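Local coordinates for fimbrium subunit Fim1C (Bacteroides vulgatus, PDB 4QB7), which is probably a component of the tip of fimbriae, the cell-surface filaments that mediate adhesion and biofilm formation, at residues D213-I218 with F270-N275; I174-D179 with Y327-K332; F40-Y45 with N62-E67. One frame throughout, in Å; residues are numbered along the deposited sequence.

In the fold
The three contacts are spread along an elongated, mostly beta chain of the fimbrillin superfamily. Contacts 2 and 3 both belong to one large mixed sheet, but lie on opposite sides of the centre of the chain, with their own centres about 46 Å apart. Contact 1 lies between them, its centre about 23 Å from that of contact 3 and about 29 Å from that of contact 2. Its nearest atoms come within about 8 Å of contact 2, without touching. In sequence, contact 3 closes first, and contact 1 is nested in the long loop closed by contact 2. Each contact has a sulfate ion beside it, probably from the crystallisation liquor.

Contact 1. Residues D213-I218 with F270-N275; sequences DTWEAI and FIPVNN. With SO4 (sulfate ion), chain Q.
Trp215, on the short strand 214-217 of an antiparallel sheet, is held by Asn275 from the loop that follows strand 259-270. The side-chain amide of Asn275 pairs with the main-chain N and O of Trp215, a two-bond bridge between loop and strand. Trp215 N donates to Asn275 OD1 at 2.8 Å, an almost straight bond (174°) that arrives on a lone pair in the carbonyl plane. Asn275 ND2 answers with a 3.1 Å bond to Trp215 O, equally straight and close to the plane of its own amide, so that the two bonds together fix the rotation of the group. With CG beside the backbone N (chi1 -73°), Asn275 turns its amide toward the Trp215 backbone, and OD1 also lies against Thr214, 3.4 Å from its CA. The same oxygen reaches the edge of the Trp215 indole, near the ring plane.

The indole itself is covered over one face by two aliphatic residues. Pro272 CD stands over the five-membered ring, 3.9 Å from its centroid in a CH-pi contact, while Pro272 CG reaches Trp215 CD1 at 3.6 Å. Farther along, the CG2 methyl of Ile271 sits over the six-membered ring, 4.2 Å from its centroid. Both side chains run at about a right angle to that of Trp215. In Ile271 the branch that reaches the indole face is CG2, opposite the backbone N, while CG1 lies beside that N (chi1 -63°).

Ala206 of strand 203-209 and Phe126 of strand 123-127 also touch both Trp215 and Ile271, which makes the buried indole a junction between this sheet and the loop. Ala217 N makes weak hydrogen bonds to a sulfate ion, which Tyr203 OH also binds. The indole nitrogen, Trp215 NE1, donates a hydrogen bond to Val167 O of strand 159-178.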
loop_
_atom_site.group_PDB
_atom_site.type_symbol
_atom_site.label_atom_id
_atom_site.label_comp_id
_atom_site.label_asym_id
_atom_site.label_seq_id
_atom_site.Cartn_x
_atom_site.Cartn_y
_atom_site.Cartn_z
ATOM N N ASP A 213 -7.368 -7.626 12.386
ATOM C CA ASP A 213 -6.404 -7.050 11.459
ATOM C C ASP A 213 -6.361 -7.854 10.112
ATOM O O ASP A 213 -5.311 -8.311 9.661
ATOM C CB ASP A 213 -5.025 -6.947 12.152
ATOM C CG ASP A 213 -3.856 -6.480 11.319
ATOM O OD1 ASP A 213 -4.030 -5.527 10.540
ATOM O OD2 ASP A 213 -2.769 -7.073 11.448
ATOM N N THR A 214 -7.533 -8.041 9.500
ATOM C CA THR A 214 -7.676 -8.746 8.235
ATOM C C THR A 214 -8.664 -8.033 7.342
ATOM O O THR A 214 -9.548 -7.308 7.814
ATOM C CB THR A 214 -8.130 -10.234 8.398
ATOM O OG1 THR A 214 -9.453 -10.294 8.889
ATOM C CG2 THR A 214 -7.206 -11.084 9.238
ATOM N N TRP A 215 -8.509 -8.280 6.033
ATOM C CA TRP A 215 -9.352 -7.839 4.934
ATOM C C TRP A 215 -10.328 -8.936 4.535
ATOM O O TRP A 215 -9.983 -10.127 4.510
ATOM C CB TRP A 215 -8.485 -7.506 3.710
ATOM C CG TRP A 215 -7.683 -6.257 3.834
ATOM C CD1 TRP A 215 -6.373 -6.158 4.190
ATOM C CD2 TRP A 215 -8.134 -4.917 3.573
ATOM N NE1 TRP A 215 -5.968 -4.843 4.135
ATOM C CE2 TRP A 215 -7.033 -4.060 3.772
ATOM C CE3 TRP A 215 -9.358 -4.362 3.168
ATOM C CZ2 TRP A 215 -7.114 -2.683 3.561
ATOM C CZ3 TRP A 215 -9.439 -2.993 2.968
ATOM C CH2 TRP A 215 -8.331 -2.170 3.172
ATOM N N GLU A 216 -11.530 -8.525 4.166
ATOM C CA GLU A 216 -12.547 -9.414 3.629
ATOM C C GLU A 216 -13.247 -8.694 2.449
ATOM O O GLU A 216 -13.056 -7.492 2.272
ATOM C CB GLU A 216 -13.509 -9.891 4.716
ATOM C CG GLU A 216 -14.248 -8.784 5.435
ATOM C CD GLU A 216 -15.455 -9.260 6.214
ATOM O OE1 GLU A 216 -15.342 -10.304 6.894
ATOM O OE2 GLU A 216 -16.518 -8.601 6.133
ATOM N N ALA A 217 -14.004 -9.426 1.620
ATOM C CA ALA A 217 -14.703 -8.848 0.467
ATOM C C ALA A 217 -15.827 -7.939 0.907
ATOM O O ALA A 217 -16.342 -8.097 2.021
ATOM C CB ALA A 217 -15.268 -9.952 -0.406
ATOM N N ILE A 218 -16.255 -7.021 0.015
ATOM C CA ILE A 218 -17.424 -6.193 0.311
ATOM C C ILE A 218 -18.683 -7.097 0.151
ATOM O O ILE A 218 -18.633 -8.121 -0.530
ATOM C CB ILE A 218 -17.512 -4.844 -0.464
ATOM C CG1 ILE A 218 -17.480 -5.006 -1.968
ATOM C CG2 ILE A 218 -16.475 -3.858 0.014
ATOM C CD1 ILE A 218 -18.350 -4.003 -2.680
ATOM N N PHE A 270 -1.715 -1.782 -3.008
ATOM C CA PHE A 270 -2.954 -2.511 -3.305
ATOM C C PHE A 270 -3.548 -3.193 -2.090
ATOM O O PHE A 270 -2.798 -3.514 -1.170
ATOM C CB PHE A 270 -2.646 -3.611 -4.350
ATOM C CG PHE A 270 -2.418 -3.138 -5.762
ATOM C CD1 PHE A 270 -3.490 -2.846 -6.595
ATOM C CD2 PHE A 270 -1.133 -2.998 -6.266
ATOM C CE1 PHE A 270 -3.276 -2.398 -7.903
ATOM C CE2 PHE A 270 -0.923 -2.588 -7.587
ATOM C CZ PHE A 270 -1.995 -2.287 -8.394
ATOM N N ILE A 271 -4.889 -3.494 -2.130
ATOM C CA ILE A 271 -5.565 -4.350 -1.156
ATOM C C ILE A 271 -4.868 -5.721 -1.360
ATOM O O ILE A 271 -4.708 -6.159 -2.518
ATOM C CB ILE A 271 -7.107 -4.386 -1.324
ATOM C CG1 ILE A 271 -7.729 -2.996 -1.103
ATOM C CG2 ILE A 271 -7.729 -5.402 -0.371
ATOM C CD1 ILE A 271 -9.070 -2.823 -1.654
ATOM N N PRO A 272 -4.310 -6.331 -0.286
ATOM C CA PRO A 272 -3.543 -7.575 -0.476
ATOM C C PRO A 272 -4.398 -8.753 -0.951
ATOM O O PRO A 272 -5.639 -8.705 -0.882
ATOM C CB PRO A 272 -2.954 -7.832 0.919
ATOM C CG PRO A 272 -3.894 -7.184 1.844
ATOM C CD PRO A 272 -4.379 -5.957 1.144
ATOM N N VAL A 273 -3.739 -9.802 -1.446
ATOM C CA VAL A 273 -4.439 -11.021 -1.867
ATOM C C VAL A 273 -4.291 -12.023 -0.709
ATOM O O VAL A 273 -3.174 -12.247 -0.235
ATOM C CB VAL A 273 -3.932 -11.588 -3.232
ATOM C CG1 VAL A 273 -4.641 -12.883 -3.575
ATOM C CG2 VAL A 273 -4.136 -10.577 -4.355
ATOM N N ASN A 274 -5.406 -12.587 -0.235
ATOM C CA ASN A 274 -5.440 -13.569 0.857
ATOM C C ASN A 274 -4.667 -13.103 2.083
ATOM O O ASN A 274 -3.974 -13.898 2.722
ATOM C CB ASN A 274 -4.925 -14.926 0.388
ATOM C CG ASN A 274 -5.801 -15.542 -0.647
ATOM O OD1 ASN A 274 -7.031 -15.539 -0.540
ATOM N ND2 ASN A 274 -5.180 -16.057 -1.686
ATOM N N ASN A 275 -4.804 -11.807 2.407
ATOM C CA ASN A 275 -4.156 -11.162 3.527
ATOM C C ASN A 275 -2.651 -11.444 3.542
ATOM O O ASN A 275 -1.970 -11.078 2.589
ATOM C CB ASN A 275 -4.819 -11.539 4.855
ATOM C CG ASN A 275 -6.157 -10.874 5.000
ATOM O OD1 ASN A 275 -6.245 -9.680 5.263
ATOM N ND2 ASN A 275 -7.220 -11.604 4.709
HETATM S S SO4 Q . -12.995 -13.046 1.972
HETATM O O1 SO4 Q . -12.571 -14.308 1.343
HETATM O O2 SO4 Q . -14.433 -12.816 1.763
HETATM O O3 SO4 Q . -12.712 -13.110 3.410
HETATM O O4 SO4 Q . -12.219 -11.959 1.384
#

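Contact 2. Residues I174-D179 with Y327-K332; sequences IKVKPD and YVLTIK. With SO4 (sulfate ion), chain B.
Val176 lays its CG1 methyl against the CD1 methyl of Ile331, 3.5 Å away, across two neighbouring parallel strands of the large mixed sheet. The overlap is diagonal, because the registered partner of Val176 is Leu329. Ile331 reaches back with an extended chain (chi2 175°). On the same face Ile174 CG2 meets Leu329 CD1 at 3.9 Å, and Ile174 CG1 approaches the edge of the Tyr327 ring. These residues form a continuous apolar strip that strand 286-296 covers, Leu287 touching Ile174, Ile289 touching Leu329 and Tyr291 touching Ile331, as two packed sheets of a beta sandwich would.

Between the two faces runs the regular parallel ladder. Lys175 and Lys177 each give N to one carbonyl and O to the next amide, among them Lys175 N to Tyr327 O and Leu329 N to Lys175 O, both 2.9 Å. The last rung, Asp179 N to Ile331 O, is weak.

The other face carries Lys175, Val328, Lys177 and Thr330. Lys177 starts with CG between the backbone N and the carbonyl carbon (chi1 57°) and then runs straight, which brings CE within 3.4 Å of Thr330 OG1. Beyond Thr330, Asp179 CB touches the CG2 methyl of that threonine at 3.7 Å. At the far end of the extended lysine, Lys177 NZ donates to O4 of a sulfate ion at 2.9 Å.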
loop_
_atom_site.group_PDB
_atom_site.type_symbol
_atom_site.label_atom_id
_atom_site.label_comp_id
_atom_site.label_asym_id
_atom_site.label_seq_id
_atom_site.Cartn_x
_atom_site.Cartn_y
_atom_site.Cartn_z
ATOM N N ILE A 174 9.634 -2.801 -10.035
ATOM C CA ILE A 174 9.709 -3.807 -11.084
ATOM C C ILE A 174 10.997 -3.442 -11.816
ATOM O O ILE A 174 11.112 -2.338 -12.354
ATOM C CB ILE A 174 8.458 -3.923 -11.967
ATOM C CG1 ILE A 174 7.235 -4.251 -11.101
ATOM C CG2 ILE A 174 8.689 -5.015 -13.011
ATOM C CD1 ILE A 174 5.931 -4.090 -11.723
ATOM N N LYS A 175 12.019 -4.310 -11.679
ATOM C CA LYS A 175 13.354 -4.161 -12.239
ATOM C C LYS A 175 13.546 -5.144 -13.398
ATOM O O LYS A 175 13.072 -6.273 -13.307
ATOM C CB LYS A 175 14.383 -4.426 -11.137
ATOM C CG LYS A 175 14.473 -3.371 -10.035
ATOM C CD LYS A 175 15.640 -3.692 -9.153
ATOM C CE LYS A 175 15.890 -2.671 -8.073
ATOM N NZ LYS A 175 16.668 -3.271 -6.955
ATOM N N VAL A 176 14.229 -4.739 -14.491
ATOM C CA VAL A 176 14.437 -5.612 -15.664
ATOM C C VAL A 176 15.912 -5.702 -16.061
ATOM O O VAL A 176 16.638 -4.725 -15.951
ATOM C CB VAL A 176 13.592 -5.170 -16.894
ATOM C CG1 VAL A 176 13.572 -6.254 -17.958
ATOM C CG2 VAL A 176 12.159 -4.797 -16.507
ATOM N N LYS A 177 16.349 -6.872 -16.561
ATOM C CA LYS A 177 17.711 -7.045 -17.086
ATOM C C LYS A 177 17.762 -8.173 -18.116
ATOM O O LYS A 177 17.016 -9.141 -17.962
ATOM C CB LYS A 177 18.729 -7.323 -15.966
ATOM C CG LYS A 177 18.403 -8.532 -15.120
ATOM C CD LYS A 177 19.517 -8.947 -14.237
ATOM C CE LYS A 177 19.021 -10.016 -13.299
ATOM N NZ LYS A 177 20.005 -10.302 -12.226
ATOM N N PRO A 178 18.675 -8.133 -19.118
ATOM C CA PRO A 178 18.848 -9.307 -19.992
ATOM C C PRO A 178 19.634 -10.398 -19.235
ATOM O O PRO A 178 20.216 -10.091 -18.177
ATOM C CB PRO A 178 19.647 -8.735 -21.158
ATOM C CG PRO A 178 20.499 -7.678 -20.532
ATOM C CD PRO A 178 19.663 -7.075 -19.444
ATOM N N ASP A 179 19.650 -11.669 -19.732
ATOM C CA ASP A 179 20.375 -12.745 -19.017
ATOM C C ASP A 179 21.878 -12.759 -19.358
ATOM O O ASP A 179 22.654 -13.422 -18.677
ATOM C CB ASP A 179 19.747 -14.145 -19.254
ATOM C CG ASP A 179 19.755 -14.651 -20.687
ATOM O OD1 ASP A 179 19.696 -13.809 -21.617
ATOM O OD2 ASP A 179 19.737 -15.890 -20.880
ATOM N N TYR A 327 9.849 -7.034 -7.923
ATOM C CA TYR A 327 9.969 -8.109 -8.912
ATOM C C TYR A 327 11.160 -7.857 -9.801
ATOM O O TYR A 327 11.301 -6.754 -10.344
ATOM C CB TYR A 327 8.712 -8.236 -9.762
ATOM C CG TYR A 327 7.444 -8.484 -8.989
ATOM C CD1 TYR A 327 7.248 -9.677 -8.296
ATOM C CD2 TYR A 327 6.400 -7.562 -9.012
ATOM C CE1 TYR A 327 6.079 -9.907 -7.569
ATOM C CE2 TYR A 327 5.215 -7.791 -8.306
ATOM C CZ TYR A 327 5.064 -8.962 -7.579
ATOM O OH TYR A 327 3.895 -9.210 -6.900
ATOM N N VAL A 328 12.047 -8.855 -9.922
ATOM C CA VAL A 328 13.191 -8.745 -10.822
ATOM C C VAL A 328 12.926 -9.684 -11.983
ATOM O O VAL A 328 12.788 -10.892 -11.781
ATOM C CB VAL A 328 14.544 -8.994 -10.122
ATOM C CG1 VAL A 328 15.710 -8.875 -11.107
ATOM C CG2 VAL A 328 14.721 -8.038 -8.939
ATOM N N LEU A 329 12.802 -9.109 -13.185
ATOM C CA LEU A 329 12.528 -9.798 -14.463
ATOM C C LEU A 329 13.786 -9.952 -15.290
ATOM O O LEU A 329 14.453 -8.947 -15.594
ATOM C CB LEU A 329 11.510 -8.998 -15.304
ATOM C CG LEU A 329 10.027 -9.064 -15.016
ATOM C CD1 LEU A 329 9.697 -8.792 -13.537
ATOM C CD2 LEU A 329 9.325 -8.084 -15.889
ATOM N N THR A 330 14.114 -11.210 -15.655
ATOM C CA THR A 330 15.265 -11.515 -16.481
ATOM C C THR A 330 14.759 -11.916 -17.853
ATOM O O THR A 330 14.078 -12.929 -17.991
ATOM C CB THR A 330 16.182 -12.588 -15.846
ATOM O OG1 THR A 330 16.638 -12.133 -14.576
ATOM C CG2 THR A 330 17.396 -12.894 -16.715
ATOM N N ILE A 331 15.073 -11.106 -18.866
ATOM C CA ILE A 331 14.696 -11.414 -20.238
ATOM C C ILE A 331 15.758 -12.353 -20.804
ATOM O O ILE A 331 16.926 -11.980 -20.859
ATOM C CB ILE A 331 14.513 -10.131 -21.077
ATOM C CG1 ILE A 331 13.511 -9.157 -20.393
ATOM C CG2 ILE A 331 14.078 -10.518 -22.482
ATOM C CD1 ILE A 331 13.370 -7.841 -21.067
ATOM N N LYS A 332 15.363 -13.599 -21.130
ATOM C CA LYS A 332 16.252 -14.619 -21.697
ATOM C C LYS A 332 16.426 -14.323 -23.166
ATOM O O LYS A 332 15.437 -14.308 -23.900
ATOM C CB LYS A 332 15.694 -16.028 -21.486
ATOM C CG LYS A 332 16.066 -16.650 -20.147
ATOM C CD LYS A 332 15.924 -18.186 -20.198
ATOM C CE LYS A 332 17.110 -18.900 -20.823
ATOM N NZ LYS A 332 16.696 -19.992 -21.759
HETATM S S SO4 B . 19.541 -7.730 -9.397
HETATM O O1 SO4 B . 20.799 -7.279 -8.808
HETATM O O2 SO4 B . 19.149 -9.046 -8.869
HETATM O O3 SO4 B . 18.493 -6.750 -9.079
HETATM O O4 SO4 B . 19.780 -7.820 -10.833
#

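Contact 3. Residues F40-Y45 with N62-E67; sequences FGIFAY and NFMYNE. With SO4 (sulfate ion), chain D.
An antiparallel strand pair with two beta bulges joins residues 40-45 to residues 62-67. In the classic bulge Phe63 and Met64 both face Ala44, whose carbonyl oxygen accepts two bonds from the same face of its plane: from Phe63 N at 2.9 Å and from Met64 N at 3.1 Å. Ala44 N in turn donates to Met64 O. The second is a G1 bulge, in which Asn66 and Glu67 both face Ile42; Asn66 takes the left-handed backbone conformation (phi 51°) and Glu67 pairs with Ile42 through bonds in both directions. This extra residue shifts the register by one between Ile42 and Ala44, and the chain turns a corner at Tyr65 and Asn66.

Ile42, Ala44, Met64 and Glu67 share one face. Met64, present as selenomethionine, lays CB beside Ala44 CB, 3.5 Å away, and then extends alongside Ile42, placing SE 3.9 Å from Ile42 CG2. Ala44 CB also meets Phe63 CD2 at 3.7 Å, near the plane of the Phe63 ring at its edge.

On the other face Phe43 and Tyr65 lie side by side in an offset edge-to-face pair. The edge of Phe43 is directed toward the Tyr65 face, with the planes at 83° and the centroids 5.5 Å apart. Tyr65 reaches it with CG opposite the backbone N (chi1 179°), and its OH is hydrogen-bonded to Ser114 O. Past the end of the pairing, Asn62 OD1 accepts from Gln46 N, while Asn62 ND2 donates to a sulfate oxygen, O1, at 3.2 Å.

Strand 90-97 runs antiparallel along strand 40-47, with Phe93 and Ile91 packed on Ala44, while strand 111-113 brings Leu113 against Phe43, Tyr65 and Asn66, and strand 15-18 sets Leu16 on Ile42.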
loop_
_atom_site.group_PDB
_atom_site.type_symbol
_atom_site.label_atom_id
_atom_site.label_comp_id
_atom_site.label_asym_id
_atom_site.label_seq_id
_atom_site.Cartn_x
_atom_site.Cartn_y
_atom_site.Cartn_z
ATOM N N PHE A 40 -4.088 11.797 11.630
ATOM C CA PHE A 40 -4.800 10.519 11.706
ATOM C C PHE A 40 -6.127 10.677 12.445
ATOM O O PHE A 40 -6.404 11.746 12.990
ATOM C CB PHE A 40 -3.896 9.452 12.380
ATOM C CG PHE A 40 -3.439 9.736 13.798
ATOM C CD1 PHE A 40 -2.310 10.520 14.042
ATOM C CD2 PHE A 40 -4.090 9.162 14.883
ATOM C CE1 PHE A 40 -1.872 10.763 15.341
ATOM C CE2 PHE A 40 -3.649 9.410 16.189
ATOM C CZ PHE A 40 -2.534 10.200 16.406
ATOM N N GLY A 41 -6.941 9.624 12.414
ATOM C CA GLY A 41 -8.238 9.574 13.080
ATOM C C GLY A 41 -8.285 8.511 14.164
ATOM O O GLY A 41 -7.764 7.410 13.972
ATOM N N ILE A 42 -8.899 8.837 15.313
ATOM C CA ILE A 42 -8.994 7.956 16.479
ATOM C C ILE A 42 -10.422 7.533 16.763
ATOM O O ILE A 42 -11.333 8.357 16.707
ATOM C CB ILE A 42 -8.423 8.653 17.756
ATOM C CG1 ILE A 42 -7.059 9.322 17.505
ATOM C CG2 ILE A 42 -8.378 7.694 18.963
ATOM C CD1 ILE A 42 -6.596 10.273 18.634
ATOM N N PHE A 43 -10.586 6.255 17.140
ATOM C CA PHE A 43 -11.782 5.639 17.696
ATOM C C PHE A 43 -11.464 5.328 19.128
ATOM O O PHE A 43 -10.378 4.822 19.399
ATOM C CB PHE A 43 -12.183 4.364 16.965
ATOM C CG PHE A 43 -12.643 4.518 15.538
ATOM C CD1 PHE A 43 -11.732 4.439 14.485
ATOM C CD2 PHE A 43 -13.996 4.609 15.234
ATOM C CE1 PHE A 43 -12.167 4.506 13.151
ATOM C CE2 PHE A 43 -14.431 4.700 13.910
ATOM C CZ PHE A 43 -13.517 4.643 12.876
ATOM N N ALA A 44 -12.356 5.653 20.063
ATOM C CA ALA A 44 -12.141 5.339 21.466
ATOM C C ALA A 44 -13.438 4.843 22.089
ATOM O O ALA A 44 -14.494 5.453 21.934
ATOM C CB ALA A 44 -11.584 6.531 22.212
ATOM N N TYR A 45 -13.344 3.699 22.768
ATOM C CA TYR A 45 -14.451 2.987 23.400
ATOM C C TYR A 45 -14.238 2.908 24.904
ATOM O O TYR A 45 -13.326 2.233 25.386
ATOM C CB TYR A 45 -14.537 1.561 22.809
ATOM C CG TYR A 45 -14.780 1.461 21.317
ATOM C CD1 TYR A 45 -13.785 1.802 20.400
ATOM C CD2 TYR A 45 -15.947 0.900 20.820
ATOM C CE1 TYR A 45 -13.985 1.671 19.023
ATOM C CE2 TYR A 45 -16.144 0.735 19.446
ATOM C CZ TYR A 45 -15.178 1.166 18.553
ATOM O OH TYR A 45 -15.384 1.034 17.206
ATOM N N ASN A 62 -18.026 5.256 21.810
ATOM C CA ASN A 62 -18.719 6.204 22.687
ATOM C C ASN A 62 -17.848 7.316 23.258
ATOM O O ASN A 62 -18.380 8.207 23.910
ATOM C CB ASN A 62 -19.344 5.426 23.835
ATOM C CG ASN A 62 -18.346 4.646 24.669
ATOM O OD1 ASN A 62 -17.188 5.019 24.810
ATOM N ND2 ASN A 62 -18.777 3.564 25.279
ATOM N N PHE A 63 -16.525 7.249 23.075
ATOM C CA PHE A 63 -15.590 8.213 23.661
ATOM C C PHE A 63 -14.961 9.112 22.607
ATOM O O PHE A 63 -14.773 10.292 22.852
ATOM C CB PHE A 63 -14.512 7.459 24.442
ATOM C CG PHE A 63 -13.748 8.337 25.388
ATOM C CD1 PHE A 63 -14.308 8.737 26.599
ATOM C CD2 PHE A 63 -12.469 8.781 25.068
ATOM C CE1 PHE A 63 -13.605 9.568 27.464
ATOM C CE2 PHE A 63 -11.764 9.607 25.939
ATOM C CZ PHE A 63 -12.339 10.005 27.120
HETATM N N MSE A 64 -14.592 8.551 21.451
HETATM C CA MSE A 64 -14.038 9.303 20.325
HETATM C C MSE A 64 -14.529 8.628 19.068
HETATM O O MSE A 64 -14.462 7.407 18.990
HETATM C CB MSE A 64 -12.481 9.361 20.355
HETATM C CG MSE A 64 -11.880 10.315 21.397
HETATM SE SE MSE A 64 -9.949 10.387 21.224
HETATM C CE MSE A 64 -9.528 11.500 22.684
ATOM N N TYR A 65 -15.051 9.390 18.102
ATOM C CA TYR A 65 -15.488 8.820 16.829
ATOM C C TYR A 65 -14.798 9.592 15.733
ATOM O O TYR A 65 -15.143 10.753 15.487
ATOM C CB TYR A 65 -17.031 8.805 16.650
ATOM C CG TYR A 65 -17.418 8.228 15.305
ATOM C CD1 TYR A 65 -17.378 6.854 15.078
ATOM C CD2 TYR A 65 -17.673 9.061 14.216
ATOM C CE1 TYR A 65 -17.617 6.324 13.808
ATOM C CE2 TYR A 65 -17.907 8.540 12.942
ATOM C CZ TYR A 65 -17.900 7.171 12.749
ATOM O OH TYR A 65 -18.150 6.665 11.499
ATOM N N ASN A 66 -13.783 8.979 15.116
ATOM C CA ASN A 66 -12.982 9.595 14.061
ATOM C C ASN A 66 -12.471 10.976 14.519
ATOM O O ASN A 66 -12.631 11.977 13.813
ATOM C CB ASN A 66 -13.764 9.676 12.735
ATOM C CG ASN A 66 -12.918 10.017 11.552
ATOM O OD1 ASN A 66 -11.797 9.542 11.427
ATOM N ND2 ASN A 66 -13.435 10.857 10.667
ATOM N N GLU A 67 -11.881 11.023 15.730
ATOM C CA GLU A 67 -11.300 12.245 16.297
ATOM C C GLU A 67 -10.076 12.616 15.482
ATOM O O GLU A 67 -9.205 11.779 15.299
ATOM C CB GLU A 67 -10.946 12.059 17.780
ATOM C CG GLU A 67 -10.567 13.343 18.497
ATOM C CD GLU A 67 -11.640 14.411 18.541
ATOM O OE1 GLU A 67 -12.808 14.080 18.853
ATOM O OE2 GLU A 67 -11.308 15.586 18.267
HETATM S S SO4 D . -22.324 2.327 24.605
HETATM O O1 SO4 D . -21.110 1.556 24.531
HETATM O O2 SO4 D . -23.408 1.407 24.894
HETATM O O3 SO4 D . -22.202 3.319 25.674
HETATM O O4 SO4 D . -22.631 3.021 23.373
#